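Local atomic coordinates of Alr4995 protein (Nostoc sp., PDB entry 6LRF), a protein that combines arginine dihydrolase and ornithine cyclodeaminase activities in one chain, probably hydrolysing arginine to ornithine and then converting ornithine to proline. Residues Tyr180-Pro185 against Cys218-Val223; Glu224-Met229 against Gln246-Pro251; Met229-Asp234 against Pro251-Leu256. All blocks are in the same frame, centred on the assembly; numbering follows the deposited sequence.

Contact 1: Tyr180-Pro185 against Cys218-Val223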
# COMPACT_ATOMS: atom_id res chain seq x y z
N TYR B 180 -22.75 -38.12 -25.41
CA TYR B 180 -22.83 -36.83 -24.73
C TYR B 180 -22.24 -36.87 -23.32
O TYR B 180 -22.21 -37.91 -22.67
CB TYR B 180 -24.27 -36.34 -24.70
CG TYR B 180 -24.72 -35.86 -26.06
CD1 TYR B 180 -25.41 -36.70 -26.93
CD2 TYR B 180 -24.41 -34.57 -26.49
CE1 TYR B 180 -25.80 -36.26 -28.18
CE2 TYR B 180 -24.79 -34.12 -27.74
CZ TYR B 180 -25.49 -34.97 -28.58
OH TYR B 180 -25.87 -34.52 -29.82
N LEU B 181 -21.76 -35.72 -22.86
CA LEU B 181 -21.20 -35.61 -21.53
C LEU B 181 -21.74 -34.39 -20.83
O LEU B 181 -21.53 -33.26 -21.28
CB LEU B 181 -19.67 -35.53 -21.57
CG LEU B 181 -19.10 -35.19 -20.19
CD1 LEU B 181 -19.34 -36.34 -19.20
CD2 LEU B 181 -17.62 -34.85 -20.25
N LEU B 182 -22.44 -34.62 -19.73
CA LEU B 182 -22.96 -33.56 -18.89
C LEU B 182 -22.01 -33.39 -17.71
O LEU B 182 -21.86 -34.31 -16.90
CB LEU B 182 -24.37 -33.90 -18.41
CG LEU B 182 -25.07 -32.92 -17.48
CD1 LEU B 182 -25.62 -31.77 -18.30
CD2 LEU B 182 -26.18 -33.62 -16.70
N TYR B 183 -21.35 -32.24 -17.61
CA TYR B 183 -20.34 -32.07 -16.58
C TYR B 183 -20.15 -30.61 -16.20
O TYR B 183 -20.55 -29.70 -16.93
CB TYR B 183 -19.01 -32.70 -17.02
CG TYR B 183 -18.16 -31.88 -17.97
CD1 TYR B 183 -16.87 -31.49 -17.63
CD2 TYR B 183 -18.64 -31.52 -19.22
CE1 TYR B 183 -16.08 -30.74 -18.50
CE2 TYR B 183 -17.86 -30.78 -20.10
CZ TYR B 183 -16.58 -30.39 -19.74
OH TYR B 183 -15.83 -29.66 -20.63
N TYR B 184 -19.53 -30.41 -15.05
CA TYR B 184 -19.25 -29.08 -14.53
C TYR B 184 -17.75 -28.84 -14.43
O TYR B 184 -17.12 -29.23 -13.45
CB TYR B 184 -19.90 -28.91 -13.16
CG TYR B 184 -19.54 -27.62 -12.47
CD1 TYR B 184 -19.85 -26.40 -13.05
CD2 TYR B 184 -18.89 -27.62 -11.24
CE1 TYR B 184 -19.52 -25.20 -12.43
CE2 TYR B 184 -18.56 -26.44 -10.61
CZ TYR B 184 -18.88 -25.23 -11.21
OH TYR B 184 -18.56 -24.05 -10.59
N PRO B 185 -17.16 -28.17 -15.45
CA PRO B 185 -15.71 -28.02 -15.59
C PRO B 185 -15.00 -27.45 -14.36
O PRO B 185 -13.83 -27.74 -14.15
CB PRO B 185 -15.57 -27.05 -16.78
CG PRO B 185 -16.82 -27.27 -17.58
CD PRO B 185 -17.90 -27.50 -16.54
N CYS B 218 -25.77 -32.73 -12.49
CA CYS B 218 -24.92 -33.77 -13.04
C CYS B 218 -25.26 -35.13 -12.47
O CYS B 218 -24.93 -36.18 -13.05
CB CYS B 218 -23.46 -33.46 -12.79
SG CYS B 218 -22.87 -32.14 -13.84
N ASN B 219 -25.92 -35.10 -11.31
CA ASN B 219 -26.36 -36.31 -10.61
C ASN B 219 -27.66 -36.84 -11.22
O ASN B 219 -28.71 -36.90 -10.59
CB ASN B 219 -26.55 -36.01 -9.13
CG ASN B 219 -26.23 -37.19 -8.25
OD1 ASN B 219 -27.11 -37.69 -7.54
ND2 ASN B 219 -24.98 -37.64 -8.30
N THR B 220 -27.54 -37.26 -12.48
CA THR B 220 -28.67 -37.57 -13.33
C THR B 220 -28.69 -39.03 -13.74
O THR B 220 -27.65 -39.60 -14.09
CB THR B 220 -28.62 -36.70 -14.59
OG1 THR B 220 -29.13 -35.39 -14.28
CG2 THR B 220 -29.44 -37.31 -15.72
N VAL B 221 -29.88 -39.64 -13.68
CA VAL B 221 -30.07 -40.99 -14.18
C VAL B 221 -30.43 -40.93 -15.66
O VAL B 221 -31.32 -40.18 -16.07
CB VAL B 221 -31.16 -41.73 -13.39
CG1 VAL B 221 -31.33 -43.14 -13.91
CG2 VAL B 221 -30.79 -41.75 -11.92
N ASN B 222 -29.71 -41.70 -16.46
CA ASN B 222 -29.92 -41.75 -17.90
C ASN B 222 -30.49 -43.09 -18.29
O ASN B 222 -29.86 -44.13 -18.06
CB ASN B 222 -28.60 -41.49 -18.65
CG ASN B 222 -28.78 -41.37 -20.16
OD1 ASN B 222 -27.91 -41.77 -20.94
ND2 ASN B 222 -29.92 -40.80 -20.58
N VAL B 223 -31.71 -43.08 -18.83
CA VAL B 223 -32.30 -44.28 -19.41
C VAL B 223 -32.55 -44.03 -20.90
O VAL B 223 -33.55 -43.40 -21.28
CB VAL B 223 -33.59 -44.69 -18.70
CG1 VAL B 223 -33.84 -46.18 -18.87
CG2 VAL B 223 -33.49 -44.36 -17.22
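The thiol of Cys218 lies against the backbone of Tyr183 and Tyr184. Its SG is 3.7 Å from Tyr183 CA and 4.0 Å from Tyr184 N. Leu182 O falls between these in distance, 3.9 Å from Cys218 SG. The sulfur thus rests mainly on the backbone at the end of strand 181-183, with side-chain carbons of Leu182 and Tyr184 beside it. It reaches there because SG stands beside the backbone N of Cys218, opposite the carbonyl carbon (chi1 -74°).

Leu182 answers from the strand. With CG opposite its own backbone N (chi1 179°), its CD2 methyl meets the backbone of Cys218, 3.9 Å from Cys218 CA. The same methyl faces the side chain of Thr220, and CD2 is 4.2 Å from Thr220 OG1. Tyr184 adds its CB, 4.4 Å from Cys218 SG, while its ring leads away. The side chain of Tyr183, by contrast, starts away from 218-223, and its ring packs between Leu181 CD2 and Pro185 CD on its two faces.

The chain from Cys218 to Thr220 bends in an inverse gamma turn centred on Asn219, closed by a weak bond from Thr220 N to Cys218 O. Asn219 starts away from the strand, and its carboxamide bonds to Cys264 N (through OD1) and Asp170 O (through ND2), while Thr220 OG1 bonds to Ala217 O. Strand 181-183 lies between strands 173-175 and 205-207.

The two segments share no polar bond. The contact is therefore buried apolar packing that depends on shape: the Cys218 thiol and a Leu182 methyl lie between turn and strand, with Ile208 packed against both residues.

Contact 2: Glu224-Met229 against Gln246-Pro251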
# COMPACT_ATOMS: atom_id res chain seq x y z
N GLU B 224 -31.63 -44.51 -21.73
CA GLU B 224 -31.51 -44.13 -23.15
C GLU B 224 -31.71 -42.64 -23.37
O GLU B 224 -30.79 -41.85 -23.16
CB GLU B 224 -32.47 -44.94 -24.04
CG GLU B 224 -32.43 -44.61 -25.57
CD GLU B 224 -31.04 -44.19 -26.10
OE1 GLU B 224 -30.05 -44.92 -25.86
OE2 GLU B 224 -30.95 -43.14 -26.79
N SER B 225 -32.91 -42.23 -23.79
CA SER B 225 -33.12 -40.82 -24.12
C SER B 225 -33.80 -40.08 -22.99
O SER B 225 -34.08 -38.89 -23.11
CB SER B 225 -33.93 -40.70 -25.41
OG SER B 225 -33.08 -40.94 -26.52
N ILE B 226 -34.05 -40.77 -21.89
CA ILE B 226 -34.59 -40.13 -20.70
C ILE B 226 -33.46 -39.70 -19.77
O ILE B 226 -32.48 -40.43 -19.59
CB ILE B 226 -35.54 -41.05 -19.92
CG1 ILE B 226 -36.50 -41.77 -20.88
CG2 ILE B 226 -36.26 -40.28 -18.83
CD1 ILE B 226 -37.20 -40.87 -21.86
N VAL B 227 -33.58 -38.50 -19.21
CA VAL B 227 -32.70 -38.09 -18.12
C VAL B 227 -33.53 -37.61 -16.94
O VAL B 227 -34.30 -36.67 -17.04
CB VAL B 227 -31.70 -36.99 -18.57
CG1 VAL B 227 -30.60 -37.61 -19.41
CG2 VAL B 227 -32.40 -35.87 -19.33
N ILE B 228 -33.38 -38.31 -15.82
CA ILE B 228 -34.10 -37.98 -14.60
C ILE B 228 -33.16 -37.27 -13.64
O ILE B 228 -31.98 -37.64 -13.52
CB ILE B 228 -34.66 -39.23 -13.91
CG1 ILE B 228 -35.47 -40.07 -14.90
CG2 ILE B 228 -35.52 -38.83 -12.72
CD1 ILE B 228 -35.73 -41.49 -14.41
N MSE B 229 -33.67 -36.25 -12.96
CA MSE B 229 -32.85 -35.46 -12.06
C MSE B 229 -33.67 -34.62 -11.11
O MSE B 229 -34.89 -34.60 -11.18
CB MSE B 229 -31.94 -34.55 -12.87
CG MSE B 229 -32.63 -33.94 -14.08
SE MSE B 229 -31.50 -32.57 -14.86
CE MSE B 229 -31.20 -31.55 -13.22
N GLN B 246 -35.03 -36.31 -23.32
CA GLN B 246 -36.24 -35.91 -22.63
C GLN B 246 -35.95 -35.77 -21.14
O GLN B 246 -35.51 -36.72 -20.48
CB GLN B 246 -37.39 -36.90 -22.86
CG GLN B 246 -38.42 -36.87 -21.73
CD GLN B 246 -39.63 -37.77 -21.95
OE1 GLN B 246 -39.52 -38.90 -22.44
NE2 GLN B 246 -40.80 -37.28 -21.55
N VAL B 247 -36.21 -34.58 -20.61
CA VAL B 247 -35.87 -34.27 -19.22
C VAL B 247 -37.03 -34.47 -18.25
O VAL B 247 -38.02 -33.75 -18.31
CB VAL B 247 -35.37 -32.83 -19.08
CG1 VAL B 247 -35.15 -32.50 -17.61
CG2 VAL B 247 -34.09 -32.63 -19.90
N LEU B 248 -36.88 -35.44 -17.36
CA LEU B 248 -37.83 -35.67 -16.27
C LEU B 248 -37.25 -35.12 -14.96
O LEU B 248 -36.15 -35.49 -14.56
CB LEU B 248 -38.13 -37.16 -16.11
CG LEU B 248 -39.22 -37.86 -16.94
CD1 LEU B 248 -39.21 -37.41 -18.38
CD2 LEU B 248 -39.05 -39.36 -16.86
N GLU B 249 -37.99 -34.25 -14.30
CA GLU B 249 -37.58 -33.77 -12.99
C GLU B 249 -38.37 -34.49 -11.90
O GLU B 249 -39.38 -35.13 -12.19
CB GLU B 249 -37.76 -32.25 -12.88
CG GLU B 249 -36.92 -31.46 -13.87
CD GLU B 249 -37.29 -29.98 -13.92
OE1 GLU B 249 -38.42 -29.67 -14.35
OE2 GLU B 249 -36.44 -29.14 -13.54
N THR B 250 -37.88 -34.40 -10.67
CA THR B 250 -38.58 -34.91 -9.49
C THR B 250 -37.83 -34.39 -8.27
O THR B 250 -36.61 -34.56 -8.16
CB THR B 250 -38.67 -36.48 -9.46
OG1 THR B 250 -39.21 -36.91 -8.19
CG2 THR B 250 -37.31 -37.14 -9.69
N PRO B 251 -38.55 -33.73 -7.35
CA PRO B 251 -37.89 -33.13 -6.19
C PRO B 251 -37.20 -34.19 -5.34
O PRO B 251 -37.80 -35.23 -5.06
CB PRO B 251 -39.04 -32.47 -5.43
CG PRO B 251 -40.25 -33.21 -5.84
CD PRO B 251 -40.02 -33.60 -7.28
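Val227 and Met229 alternate with Gln246, Leu248 and Thr250 in a parallel backbone ladder. Gln246 N gives to Ser225 O (2.8 Å) in a nearly straight bond (168°). Val227 N gives to Gln246 O (2.9 Å), and Leu248 N to Val227 O (2.9 Å). Met229 N then gives to Leu248 O (3.0 Å). The last bond, Thr250 N to Met229 O, is weak. CA-H...O contacts add to the ladder, among them Ile228 CA to Leu248 O (3.2 Å).

Side chains pack over both faces of the ladder. Ile226 holds CG1 beside its backbone N (chi1 -45°) and CG2 anti to it. This sends Ile226 CG2 to Leu248 CD2, at 3.5 Å, and CD1 alongside Gln246, whose extended chain brings OE1 next to that methyl. A glycine in place of Ile226 would probably leave Leu248 CD2 without this cover and set the Gln246 chain free to turn. On the opposite face Val227 CG2 touches Val247 CG2 (3.7 Å).

The strands are the two ends of a beta-alpha-beta unit, with N-to-C directions 24° apart. Helix 34-49 packs on Ile228 and Leu248. Helix 234-242, the crossover, covers Val247 on the other face. Strand 221-223 borders 226-229 on its far side, antiparallel to it.

Contact 3: Met229-Asp234 against Pro251-Leu256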
# COMPACT_ATOMS: atom_id res chain seq x y z
N MSE B 229 -33.67 -36.25 -12.96
CA MSE B 229 -32.85 -35.46 -12.06
C MSE B 229 -33.67 -34.62 -11.11
O MSE B 229 -34.89 -34.60 -11.18
CB MSE B 229 -31.94 -34.55 -12.87
CG MSE B 229 -32.63 -33.94 -14.08
SE MSE B 229 -31.50 -32.57 -14.86
CE MSE B 229 -31.20 -31.55 -13.22
N ASN B 230 -32.97 -33.92 -10.22
CA ASN B 230 -33.61 -33.09 -9.22
C ASN B 230 -34.33 -31.87 -9.83
O ASN B 230 -35.56 -31.80 -9.81
CB ASN B 230 -32.58 -32.62 -8.19
CG ASN B 230 -33.19 -31.69 -7.15
OD1 ASN B 230 -34.31 -31.91 -6.69
ND2 ASN B 230 -32.46 -30.64 -6.81
N LYS B 231 -33.55 -30.93 -10.36
CA LYS B 231 -34.08 -29.66 -10.85
C LYS B 231 -33.17 -29.07 -11.92
O LYS B 231 -31.98 -28.90 -11.69
CB LYS B 231 -34.24 -28.65 -9.69
CG LYS B 231 -35.65 -28.08 -9.53
CD LYS B 231 -35.96 -27.77 -8.06
CE LYS B 231 -36.42 -29.03 -7.31
NZ LYS B 231 -36.82 -28.81 -5.89
N ALA B 232 -33.74 -28.77 -13.09
CA ALA B 232 -32.97 -28.22 -14.20
C ALA B 232 -33.40 -26.80 -14.56
O ALA B 232 -34.57 -26.45 -14.48
CB ALA B 232 -33.09 -29.13 -15.43
N SER B 233 -32.43 -25.97 -14.97
CA SER B 233 -32.72 -24.63 -15.47
C SER B 233 -33.38 -24.69 -16.85
O SER B 233 -33.32 -25.72 -17.54
CB SER B 233 -31.43 -23.81 -15.56
OG SER B 233 -30.65 -24.24 -16.67
N ASP B 234 -33.99 -23.57 -17.27
CA ASP B 234 -34.57 -23.48 -18.62
C ASP B 234 -33.50 -23.65 -19.70
O ASP B 234 -33.72 -24.36 -20.68
CB ASP B 234 -35.28 -22.13 -18.81
CG ASP B 234 -36.60 -22.06 -18.09
OD1 ASP B 234 -37.16 -23.14 -17.77
OD2 ASP B 234 -37.09 -20.94 -17.85
N PRO B 251 -38.55 -33.73 -7.35
CA PRO B 251 -37.89 -33.13 -6.19
C PRO B 251 -37.20 -34.19 -5.34
O PRO B 251 -37.80 -35.23 -5.06
CB PRO B 251 -39.04 -32.47 -5.43
CG PRO B 251 -40.25 -33.21 -5.84
CD PRO B 251 -40.02 -33.60 -7.28
N LEU B 252 -35.95 -33.92 -4.96
CA LEU B 252 -35.14 -34.82 -4.13
C LEU B 252 -34.38 -34.01 -3.09
O LEU B 252 -33.29 -34.39 -2.67
CB LEU B 252 -34.16 -35.63 -4.98
CG LEU B 252 -34.74 -36.68 -5.93
CD1 LEU B 252 -33.74 -37.00 -7.03
CD2 LEU B 252 -35.13 -37.95 -5.17
N THR B 253 -34.97 -32.88 -2.68
CA THR B 253 -34.31 -31.94 -1.78
C THR B 253 -33.94 -32.55 -0.43
O THR B 253 -32.97 -32.13 0.20
CB THR B 253 -35.19 -30.68 -1.53
OG1 THR B 253 -36.43 -31.07 -0.92
CG2 THR B 253 -35.46 -29.94 -2.85
N GLU B 254 -34.70 -33.54 0.01
CA GLU B 254 -34.43 -34.19 1.30
C GLU B 254 -33.14 -35.02 1.26
O GLU B 254 -32.55 -35.32 2.29
CB GLU B 254 -35.60 -35.07 1.72
CG GLU B 254 -35.81 -35.16 3.22
CD GLU B 254 -36.06 -33.80 3.86
OE1 GLU B 254 -36.59 -32.89 3.17
OE2 GLU B 254 -35.73 -33.65 5.05
N PHE B 255 -32.71 -35.39 0.06
CA PHE B 255 -31.49 -36.17 -0.04
C PHE B 255 -30.32 -35.26 -0.38
O PHE B 255 -29.17 -35.60 -0.12
CB PHE B 255 -31.64 -37.30 -1.07
CG PHE B 255 -32.61 -38.36 -0.63
CD1 PHE B 255 -32.22 -39.33 0.28
CD2 PHE B 255 -33.92 -38.35 -1.10
CE1 PHE B 255 -33.13 -40.31 0.70
CE2 PHE B 255 -34.82 -39.32 -0.67
CZ PHE B 255 -34.42 -40.30 0.23
N LEU B 256 -30.63 -34.08 -0.93
CA LEU B 256 -29.60 -33.07 -1.14
C LEU B 256 -29.01 -32.65 0.20
O LEU B 256 -27.91 -32.11 0.25
CB LEU B 256 -30.15 -31.85 -1.89
CG LEU B 256 -29.74 -31.68 -3.36
CD1 LEU B 256 -30.54 -32.61 -4.26
CD2 LEU B 256 -29.87 -30.23 -3.84
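The backbones of Asn230 and Pro251 pass side by side, their CA atoms 5.2 Å apart, where the two parallel strands of a beta-alpha-beta unit have just ended. Residues 229-234 form the loop leading into the crossover helix 234-242. Residues 251-256 turn into the short, weakly bonded helix 253-256.

Asn230 carries the contact. Its CG stands opposite the backbone N (chi1 177°), which brings the carboxamide across to the other loop. OD1 accepts from Leu252 N at 3.1 Å, with the N-H...O angle at 151°. The donor lies 33° off the plane of the side-chain carbonyl. The other end of the amide, ND2, bonds to Asn215 O. Each polar end of the group is therefore occupied, which would limit its flipping.

Leu256 approaches Asn230 from the opposite direction, with CD1 3.8 Å from Asn230 ND2. The leucine packs on the amide without a polar bond.

Lys231 lies at the exposed margin. Its chain bends at chi2 and chi3 and carries NZ over to Thr253, with 3.5 Å between Lys231 NZ and Thr253 CG2. NZ meets a methyl of Thr253 here, so this is packing; Thr253 OG1 bonds to Gln40 NE2.

The turn that receives Asn230 is itself tied at one carbonyl: Leu252 O accepts both Phe255 N, at 3.0 Å, and Leu256 N, at 3.2 Å.

In the fold
Contact 1 precedes contacts 2 and 3 along the chain; the segments of contacts 2 and 3 alternate. Strand 221-223 of contact 1 borders strand 226-229 of contact 2 in one sheet, while strand 181-183 lies in another. Val221 O is 2.8 Å from Ile228 N, a probable hydrogen bond, and the contact centres are about 11 Å apart. Thr220 OG1 also packs 3.3 Å from Met229 CB. Contact 3 continues contact 2 beyond the strand ends and shares Met229 and Pro251 with it. Glu249 OE2 links these two, 2.8 Å from Ala232 N. All lie in the dimethylargininase-like region, which probably carries the arginine dihydrolase activity. The structure is unliganded, and nothing places these contacts at a catalytic residue.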